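Local coordinates for cutm, flavoprotein of carbon monoxide dehydrogenase (Hydrogenophaga pseudoflava, PDB 1FFV) that binds FAD as the flavoprotein subunit of carbon monoxide dehydrogenase and probably passes on electrons released when carbon monoxide is oxidised at the enzyme's molybdenum site, at residues R64-S68 with T69-G73; H118-P121 with G122-H125; R225-A228 with A229-A232. All blocks are in the same frame, centred on the assembly; numbering follows the deposited sequence.

Contact 1: residues R64-S68 with T69-G73; sequences REEGS and TVVIG
Four backbone hydrogen bonds lace Arg-64 and Glu-66 to Val-71 and Thr-69. Arg-64 and Val-71 exchange a pair: Arg-64 N donates to Val-71 O, and Val-71 N returns to Arg-64 O at 2.7 Å, nearly straight at hydrogen. Nearer the turn, Glu-66 N gives Thr-69 O a straight bond of 3.0 Å. The return bond, Thr-69 N to Glu-66 O at 3.1 Å, closes the turn. Between these pairs Glu-65 and Val-70 form a non-hydrogen-bonded pair, and Glu-65 CA sends a C-H...O contact to Thr-69 O.

The apolar contact centres on Val-71. Its CB meets Arg-64 CG at 3.8 Å, and its CG1 sits 4.1 Å above the centre of the guanidinium. The bend of the arginine at chi3 (127°) carries the flat group back over that methyl. The other methyl, CG2, lies against the Glu-66 chain, 3.9 Å from CG.

Charges line the same face. Arg-64 NH1 and Glu-66 OE2 form a salt bridge at 3.4 Å, while OE1 of that glutamate is paired in a salt bridge with Arg-171 of strand 166-173, on the other side of strand 69-73. On the other face Glu-65 pairs with Arg-90, and Val-70 packs on Ile-86 of helix 85-90.

One water donates to Glu-66 O and also hydrogen-bonds Thr-69 OG1, tying the two ends of the turn together.

Gly-67, with its positive phi of 71°, and Ser-68 are the corners of the turn. The whole is a beta hairpin with a two-residue type II' turn, at the edge of the five-stranded antiparallel sheet in the FAD-binding domain.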
loop_
_atom_site.group_PDB
_atom_site.type_symbol
_atom_site.label_atom_id
_atom_site.label_comp_id
_atom_site.label_asym_id
_atom_site.label_seq_id
_atom_site.Cartn_x
_atom_site.Cartn_y
_atom_site.Cartn_z
ATOM N N ARG C 64 -11.738 21.400 -51.946
ATOM C CA ARG C 64 -11.633 22.521 -52.877
ATOM C C ARG C 64 -12.668 22.474 -53.984
ATOM O O ARG C 64 -13.497 21.570 -54.033
ATOM C CB ARG C 64 -10.229 22.561 -53.483
ATOM C CG ARG C 64 -9.838 21.284 -54.208
ATOM C CD ARG C 64 -8.326 21.102 -54.209
ATOM N NE ARG C 64 -7.958 19.783 -53.694
ATOM C CZ ARG C 64 -7.437 18.810 -54.436
ATOM N NH1 ARG C 64 -7.214 19.010 -55.729
ATOM N NH2 ARG C 64 -7.172 17.626 -53.893
ATOM N N GLU C 65 -12.611 23.466 -54.866
ATOM C CA GLU C 65 -13.523 23.562 -55.997
ATOM C C GLU C 65 -12.780 23.704 -57.317
ATOM O O GLU C 65 -11.844 24.500 -57.444
ATOM C CB GLU C 65 -14.476 24.748 -55.834
ATOM C CG GLU C 65 -15.476 24.609 -54.700
ATOM C CD GLU C 65 -16.499 25.729 -54.700
ATOM O OE1 GLU C 65 -16.207 26.799 -54.126
ATOM O OE2 GLU C 65 -17.593 25.543 -55.286
ATOM N N GLU C 66 -13.179 22.882 -58.281
ATOM C CA GLU C 66 -12.614 22.906 -59.618
ATOM C C GLU C 66 -13.820 23.065 -60.536
ATOM O O GLU C 66 -14.539 22.103 -60.819
ATOM C CB GLU C 66 -11.859 21.612 -59.911
ATOM C CG GLU C 66 -10.613 21.434 -59.049
ATOM C CD GLU C 66 -9.831 20.162 -59.363
ATOM O OE1 GLU C 66 -10.002 19.594 -60.467
ATOM O OE2 GLU C 66 -9.030 19.737 -58.501
ATOM N N GLY C 67 -14.070 24.305 -60.946
ATOM C CA GLY C 67 -15.211 24.585 -61.795
ATOM C C GLY C 67 -16.456 24.422 -60.949
ATOM O O GLY C 67 -16.563 25.029 -59.883
ATOM N N SER C 68 -17.366 23.555 -61.378
ATOM C CA SER C 68 -18.594 23.325 -60.631
ATOM C C SER C 68 -18.557 22.005 -59.852
ATOM O O SER C 68 -19.590 21.513 -59.394
ATOM C CB SER C 68 -19.789 23.347 -61.585
ATOM O OG SER C 68 -19.590 22.433 -62.655
ATOM N N THR C 69 -17.360 21.445 -59.699
ATOM C CA THR C 69 -17.176 20.181 -58.989
ATOM C C THR C 69 -16.536 20.403 -57.625
ATOM O O THR C 69 -15.543 21.124 -57.515
ATOM C CB THR C 69 -16.262 19.232 -59.799
ATOM O OG1 THR C 69 -16.867 18.943 -61.065
ATOM C CG2 THR C 69 -16.025 17.931 -59.052
ATOM N N VAL C 70 -17.129 19.830 -56.579
ATOM C CA VAL C 70 -16.555 19.946 -55.244
ATOM C C VAL C 70 -15.605 18.763 -55.092
ATOM O O VAL C 70 -15.962 17.624 -55.401
ATOM C CB VAL C 70 -17.628 19.926 -54.134
ATOM C CG1 VAL C 70 -16.970 19.929 -52.759
ATOM C CG2 VAL C 70 -18.539 21.143 -54.266
ATOM N N VAL C 71 -14.371 19.049 -54.698
ATOM C CA VAL C 71 -13.361 18.017 -54.529
ATOM C C VAL C 71 -13.081 17.814 -53.046
ATOM O O VAL C 71 -12.687 18.751 -52.334
ATOM C CB VAL C 71 -12.057 18.394 -55.263
ATOM C CG1 VAL C 71 -11.115 17.203 -55.317
ATOM C CG2 VAL C 71 -12.375 18.894 -56.659
ATOM N N ILE C 72 -13.309 16.586 -52.587
ATOM C CA ILE C 72 -13.109 16.230 -51.192
ATOM C C ILE C 72 -12.036 15.148 -51.040
ATOM O O ILE C 72 -12.171 14.047 -51.588
ATOM C CB ILE C 72 -14.429 15.714 -50.568
ATOM C CG1 ILE C 72 -15.534 16.769 -50.715
ATOM C CG2 ILE C 72 -14.220 15.383 -49.107
ATOM C CD1 ILE C 72 -16.916 16.290 -50.299
ATOM N N GLY C 73 -10.977 15.466 -50.294
ATOM C CA GLY C 73 -9.910 14.502 -50.070
ATOM C C GLY C 73 -10.442 13.257 -49.379
ATOM O O GLY C 73 -11.223 13.355 -48.432
HETATM O O HOH W 1 -15.201 20.267 -63.029
#

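Contact 2: residues H118-P121 with G122-H125; sequences HGDP and GNDH. Unlike the reference sequence in segment 118-121: Gly-119 (reference Asn), Asp-120 (reference His). With FAD (flavin-adenine dinucleotide), chain J.
Asp-120 carries its CG opposite the backbone N (chi1 -166°), which brings the carboxylate forward to Gly-122 N; Asn-123 turns the other way, CG beside its own N (chi1 -78°), and its side chain packs against Asp-120 CB. The two residues are the first and last of a type I beta turn, in the loop between helices 112-117 and 125-131 that lines the flavin end of the FAD pocket. The turn is closed by Asn-123 N donating to Asp-120 O at 3.0 Å. Asp-120 OD1 takes Gly-122 N at 2.9 Å, from out of the carboxylate plane, in an Asx turn with Pro-121 in the middle, so one aspartate serves two successive amides. The edge of the His-118 ring faces the Asn-123 amide; the ring also meets Tyr-157 and lies near C4B of the adenosine ribose of FAD.

Past the turn, Asp-124 reads the pyrimidine edge of the isoalloxazine. Its carboxylate is itself held by Lys-185 and Tyr-183, which probably help position it. The backbone Asp-124 N donates to FAD O2 at 2.9 Å, while FAD N3 donates to Asp-124 OD2 at 2.8 Å, both N-H...O angles being 161°.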
loop_
_atom_site.group_PDB
_atom_site.type_symbol
_atom_site.label_atom_id
_atom_site.label_comp_id
_atom_site.label_asym_id
_atom_site.label_seq_id
_atom_site.Cartn_x
_atom_site.Cartn_y
_atom_site.Cartn_z
ATOM N N HIS C 118 -15.053 0.933 -47.282
ATOM C CA HIS C 118 -15.423 -0.201 -46.436
ATOM C C HIS C 118 -16.537 -1.045 -47.096
ATOM O O HIS C 118 -16.579 -2.266 -46.938
ATOM C CB HIS C 118 -15.831 0.315 -45.048
ATOM C CG HIS C 118 -16.028 -0.761 -44.024
ATOM N ND1 HIS C 118 -15.135 -1.795 -43.844
ATOM C CD2 HIS C 118 -17.017 -0.957 -43.120
ATOM C CE1 HIS C 118 -15.567 -2.584 -42.875
ATOM N NE2 HIS C 118 -16.707 -2.097 -42.418
ATOM N N GLY C 119 -17.414 -0.391 -47.855
ATOM C CA GLY C 119 -18.475 -1.098 -48.565
ATOM C C GLY C 119 -19.534 -1.782 -47.725
ATOM O O GLY C 119 -20.187 -2.720 -48.172
ATOM N N ASP C 120 -19.705 -1.297 -46.506
ATOM C CA ASP C 120 -20.686 -1.836 -45.580
ATOM C C ASP C 120 -22.062 -1.238 -45.920
ATOM O O ASP C 120 -22.207 -0.014 -46.005
ATOM C CB ASP C 120 -20.275 -1.451 -44.148
ATOM C CG ASP C 120 -21.034 -2.228 -43.063
ATOM O OD1 ASP C 120 -22.183 -2.674 -43.282
ATOM O OD2 ASP C 120 -20.468 -2.373 -41.958
ATOM N N PRO C 121 -23.084 -2.096 -46.124
ATOM C CA PRO C 121 -24.445 -1.633 -46.447
ATOM C C PRO C 121 -24.961 -0.769 -45.295
ATOM O O PRO C 121 -25.846 0.056 -45.464
ATOM C CB PRO C 121 -25.252 -2.934 -46.514
ATOM C CG PRO C 121 -24.236 -3.991 -46.761
ATOM C CD PRO C 121 -23.041 -3.563 -45.983
ATOM N N GLY C 122 -24.409 -0.997 -44.113
ATOM C CA GLY C 122 -24.815 -0.241 -42.950
ATOM C C GLY C 122 -24.333 1.197 -42.933
ATOM O O GLY C 122 -24.927 2.029 -42.255
ATOM N N ASN C 123 -23.243 1.487 -43.641
ATOM C CA ASN C 123 -22.690 2.840 -43.692
ATOM C C ASN C 123 -23.604 3.819 -44.451
ATOM O O ASN C 123 -24.407 3.406 -45.293
ATOM C CB ASN C 123 -21.285 2.811 -44.299
ATOM C CG ASN C 123 -20.215 2.328 -43.314
ATOM O OD1 ASN C 123 -19.037 2.364 -43.657
ATOM N ND2 ASN C 123 -20.603 1.913 -42.114
ATOM N N ASP C 124 -23.478 5.110 -44.153
ATOM C CA ASP C 124 -24.320 6.138 -44.774
ATOM C C ASP C 124 -23.806 6.770 -46.068
ATOM O O ASP C 124 -24.593 7.064 -46.974
ATOM C CB ASP C 124 -24.628 7.245 -43.762
ATOM C CG ASP C 124 -25.342 6.726 -42.523
ATOM O OD1 ASP C 124 -26.474 6.215 -42.636
ATOM O OD2 ASP C 124 -24.767 6.828 -41.425
ATOM N N HIS C 125 -22.498 6.983 -46.166
ATOM C CA HIS C 125 -21.941 7.603 -47.361
ATOM C C HIS C 125 -22.216 6.886 -48.667
ATOM O O HIS C 125 -22.312 7.538 -49.703
ATOM C CB HIS C 125 -20.453 7.899 -47.199
ATOM C CG HIS C 125 -20.186 9.117 -46.380
ATOM N ND1 HIS C 125 -20.632 10.368 -46.749
ATOM C CD2 HIS C 125 -19.567 9.275 -45.188
ATOM C CE1 HIS C 125 -20.302 11.244 -45.819
ATOM N NE2 HIS C 125 -19.654 10.607 -44.861
HETATM P PA FAD J . -10.863 2.369 -41.867
HETATM O O1A FAD J . -9.422 2.348 -42.171
HETATM O O2A FAD J . -11.295 1.935 -40.658
HETATM O O5B FAD J . -11.429 1.479 -42.924
HETATM C C5B FAD J . -11.183 1.741 -44.291
HETATM C C4B FAD J . -11.483 0.467 -45.070
HETATM O O4B FAD J . -11.448 0.913 -46.461
HETATM C C3B FAD J . -10.405 -0.584 -45.079
HETATM O O3B FAD J . -10.729 -1.782 -45.686
HETATM C C2B FAD J . -9.291 0.225 -45.708
HETATM O O2B FAD J . -8.237 -0.597 -46.079
HETATM C C1B FAD J . -10.003 0.850 -46.866
HETATM N N9A FAD J . -9.699 2.242 -47.146
HETATM C C8A FAD J . -9.747 3.302 -46.276
HETATM N N7A FAD J . -9.412 4.455 -46.850
HETATM C C5A FAD J . -9.128 4.125 -48.150
HETATM C C6A FAD J . -8.716 4.937 -49.286
HETATM N N6A FAD J . -8.519 6.227 -49.239
HETATM N N1A FAD J . -8.529 4.235 -50.440
HETATM C C2A FAD J . -8.723 2.900 -50.533
HETATM N N3A FAD J . -9.102 2.082 -49.555
HETATM C C4A FAD J . -9.302 2.741 -48.376
HETATM N N1 FAD J . -20.455 4.737 -40.236
HETATM C C2 FAD J . -21.581 5.171 -40.782
HETATM O O2 FAD J . -21.658 5.392 -41.945
HETATM N N3 FAD J . -22.758 5.399 -40.028
HETATM C C4 FAD J . -22.794 5.179 -38.678
HETATM O O4 FAD J . -23.821 5.389 -38.065
HETATM C C4X FAD J . -21.568 4.697 -38.062
HETATM N N5 FAD J . -21.545 4.462 -36.747
HETATM C C5X FAD J . -20.376 4.014 -36.216
HETATM C C6 FAD J . -20.367 3.772 -34.842
HETATM C C7 FAD J . -19.252 3.323 -34.209
HETATM C C7M FAD J . -19.275 3.066 -32.722
HETATM C C8 FAD J . -18.043 3.090 -34.954
HETATM C C8M FAD J . -16.790 2.587 -34.276
HETATM C C9 FAD J . -18.031 3.332 -36.336
HETATM C C9A FAD J . -19.183 3.790 -36.961
HETATM N N10 FAD J . -19.242 4.052 -38.360
HETATM C C10 FAD J . -20.392 4.492 -38.907
HETATM C "C1'" FAD J . -18.006 3.859 -39.188
HETATM C "C2'" FAD J . -17.014 5.036 -39.622
HETATM O "O2'" FAD J . -18.177 5.720 -40.005
HETATM C "C3'" FAD J . -16.293 3.915 -40.345
HETATM O "O3'" FAD J . -15.451 4.678 -39.451
HETATM C "C4'" FAD J . -15.160 4.211 -41.305
HETATM O "O4'" FAD J . -16.194 3.345 -41.877
HETATM C "C5'" FAD J . -14.277 3.187 -42.027
HETATM O "O5'" FAD J . -13.675 4.657 -42.295
HETATM P P FAD J . -12.266 4.886 -41.743
HETATM O O1P FAD J . -11.889 6.292 -42.265
HETATM O O2P FAD J . -12.177 4.779 -40.366
HETATM O O3P FAD J . -11.403 3.818 -42.275
#

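Contact 3: residues R225-A228 with A229-A232; sequences RAEA and AEAA. Unlike the reference sequence in segment 225-228: Ala-226 (reference Arg), Ala-228 (reference Gly). Unlike the reference sequence in segment 229-232: Ala-229 (reference Gly), Glu-230 (reference Arg), Ala-231 (reference Ser), Ala-232 (reference Arg).
NE and NH2 of Arg-225 form a two-bond salt bridge with the carboxylate of Glu-230, each nitrogen meeting its own oxygen. NE of Arg-225 donates to OE1 of Glu-230 at 2.9 Å, almost straight at 173° and close to the guanidinium plane. NH2 of Arg-225 meets OE2 of Glu-230 at 2.9 Å on its syn lone pair, but the bond is more bent, and the oxygen is tilted out of the guanidinium plane. The two flat groups are turned 41° against each other, so the fork is twisted rather than coplanar. Arg-225 stretches fully from CG to NE, with CG anti to the backbone N (chi1 178°), which carries the guanidinium out to the carboxylate, the two side chains crossing at about a right angle.

Glu-227 comes over one face of the guanidinium: its CG lies 3.6 Å above the plane, displaced toward the rim. Its OE1 makes a long ion pair with Arg-225 NH1 by charge alone. A water donates to both Glu-227 OE2 and Glu-230 OE2, bridging two carboxylates that would otherwise probably repel each other.

These side chains spring from edge strand 224-225 of the four-stranded antiparallel sheet and the short helix 227-231, with Ala-226 between them as N-cap residue. Ala-226 O receives Glu-230 N at 2.9 Å, and Glu-227 O receives Ala-231 N; the first of these helical bonds fixes the backbone of Glu-230, from which its extended side chain reaches Arg-225. The later Ala-232 N to Ala-228 O bond is weak. The CB atoms of Ala-226 and Ala-229 press together at a tight 3.5 Å.

Farther out, Asp-150 forms a further salt bridge with Arg-225 NH1. Ile-214 N of strand 208-217 donates to Glu-230 OE1, and the Ile-214 side chain packs on Ala-226 and Ala-229, while Ala-249 of helix 240-252 touches Ala-228 and Ala-229.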
loop_
_atom_site.group_PDB
_atom_site.type_symbol
_atom_site.label_atom_id
_atom_site.label_comp_id
_atom_site.label_asym_id
_atom_site.label_seq_id
_atom_site.Cartn_x
_atom_site.Cartn_y
_atom_site.Cartn_z
ATOM N N ARG C 225 -29.525 2.373 -55.507
ATOM C CA ARG C 225 -30.148 3.509 -56.168
ATOM C C ARG C 225 -31.522 2.954 -56.535
ATOM O O ARG C 225 -31.647 1.765 -56.851
ATOM C CB ARG C 225 -29.402 3.897 -57.440
ATOM C CG ARG C 225 -30.061 5.048 -58.167
ATOM C CD ARG C 225 -29.305 5.431 -59.414
ATOM N NE ARG C 225 -29.963 6.530 -60.119
ATOM C CZ ARG C 225 -29.639 6.934 -61.342
ATOM N NH1 ARG C 225 -28.662 6.326 -62.007
ATOM N NH2 ARG C 225 -30.284 7.953 -61.897
ATOM N N ALA C 226 -32.556 3.784 -56.456
ATOM C CA ALA C 226 -33.905 3.330 -56.787
ATOM C C ALA C 226 -34.406 4.017 -58.060
ATOM O O ALA C 226 -35.155 4.997 -57.999
ATOM C CB ALA C 226 -34.844 3.586 -55.613
ATOM N N GLU C 227 -33.980 3.498 -59.211
ATOM C CA GLU C 227 -34.359 4.073 -60.499
ATOM C C GLU C 227 -35.840 4.000 -60.833
ATOM O O GLU C 227 -36.402 4.988 -61.301
ATOM C CB GLU C 227 -33.509 3.506 -61.639
ATOM C CG GLU C 227 -32.080 4.037 -61.647
ATOM C CD GLU C 227 -31.403 3.874 -62.995
ATOM O OE1 GLU C 227 -30.429 3.100 -63.085
ATOM O OE2 GLU C 227 -31.853 4.525 -63.967
ATOM N N ALA C 228 -36.473 2.851 -60.601
ATOM C CA ALA C 228 -37.910 2.720 -60.858
ATOM C C ALA C 228 -38.652 3.708 -59.957
ATOM O O ALA C 228 -39.689 4.255 -60.337
ATOM C CB ALA C 228 -38.383 1.306 -60.583
ATOM N N ALA C 229 -38.107 3.931 -58.761
ATOM C CA ALA C 229 -38.685 4.873 -57.810
ATOM C C ALA C 229 -38.516 6.284 -58.366
ATOM O O ALA C 229 -39.412 7.117 -58.244
ATOM C CB ALA C 229 -38.007 4.743 -56.449
ATOM N N GLU C 230 -37.372 6.542 -59.001
ATOM C CA GLU C 230 -37.111 7.851 -59.592
ATOM C C GLU C 230 -38.105 8.103 -60.722
ATOM O O GLU C 230 -38.677 9.191 -60.826
ATOM C CB GLU C 230 -35.676 7.935 -60.136
ATOM C CG GLU C 230 -34.595 8.034 -59.057
ATOM C CD GLU C 230 -33.165 7.965 -59.603
ATOM O OE1 GLU C 230 -32.243 7.730 -58.793
ATOM O OE2 GLU C 230 -32.951 8.143 -60.827
ATOM N N ALA C 231 -38.347 7.066 -61.521
ATOM C CA ALA C 231 -39.257 7.139 -62.657
ATOM C C ALA C 231 -40.698 7.395 -62.243
ATOM O O ALA C 231 -41.519 7.818 -63.057
ATOM C CB ALA C 231 -39.168 5.861 -63.486
ATOM N N ALA C 232 -41.013 7.123 -60.982
ATOM C CA ALA C 232 -42.365 7.352 -60.492
ATOM C C ALA C 232 -42.595 8.837 -60.254
ATOM O O ALA C 232 -43.734 9.276 -60.113
ATOM C CB ALA C 232 -42.605 6.573 -59.204
HETATM O O HOH W 2 -33.099 6.939 -63.358
#

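The contacts follow one another along the chain without interleaving. Contacts 1 and 2 belong to the FAD-binding domain, contact 3 to the C-terminal domain. Contact 1 is a hairpin at the edge of the five-stranded sheet, its centre about 17 Å from that of the chain, whereas the centre of contact 2 lies about 6 Å from it, against the flavin. Contact 3 is a strand-to-helix junction beside the four-stranded sheet. The centres of contacts 1 and 2 are about 23 Å apart, those of contacts 2 and 3 about 21 Å, and those of contacts 1 and 3 about 28 Å; none touch. Strand 180-186 of that second sheet supplies Lys-185 and Tyr-183 to contact 2, so both domains help hold the flavin.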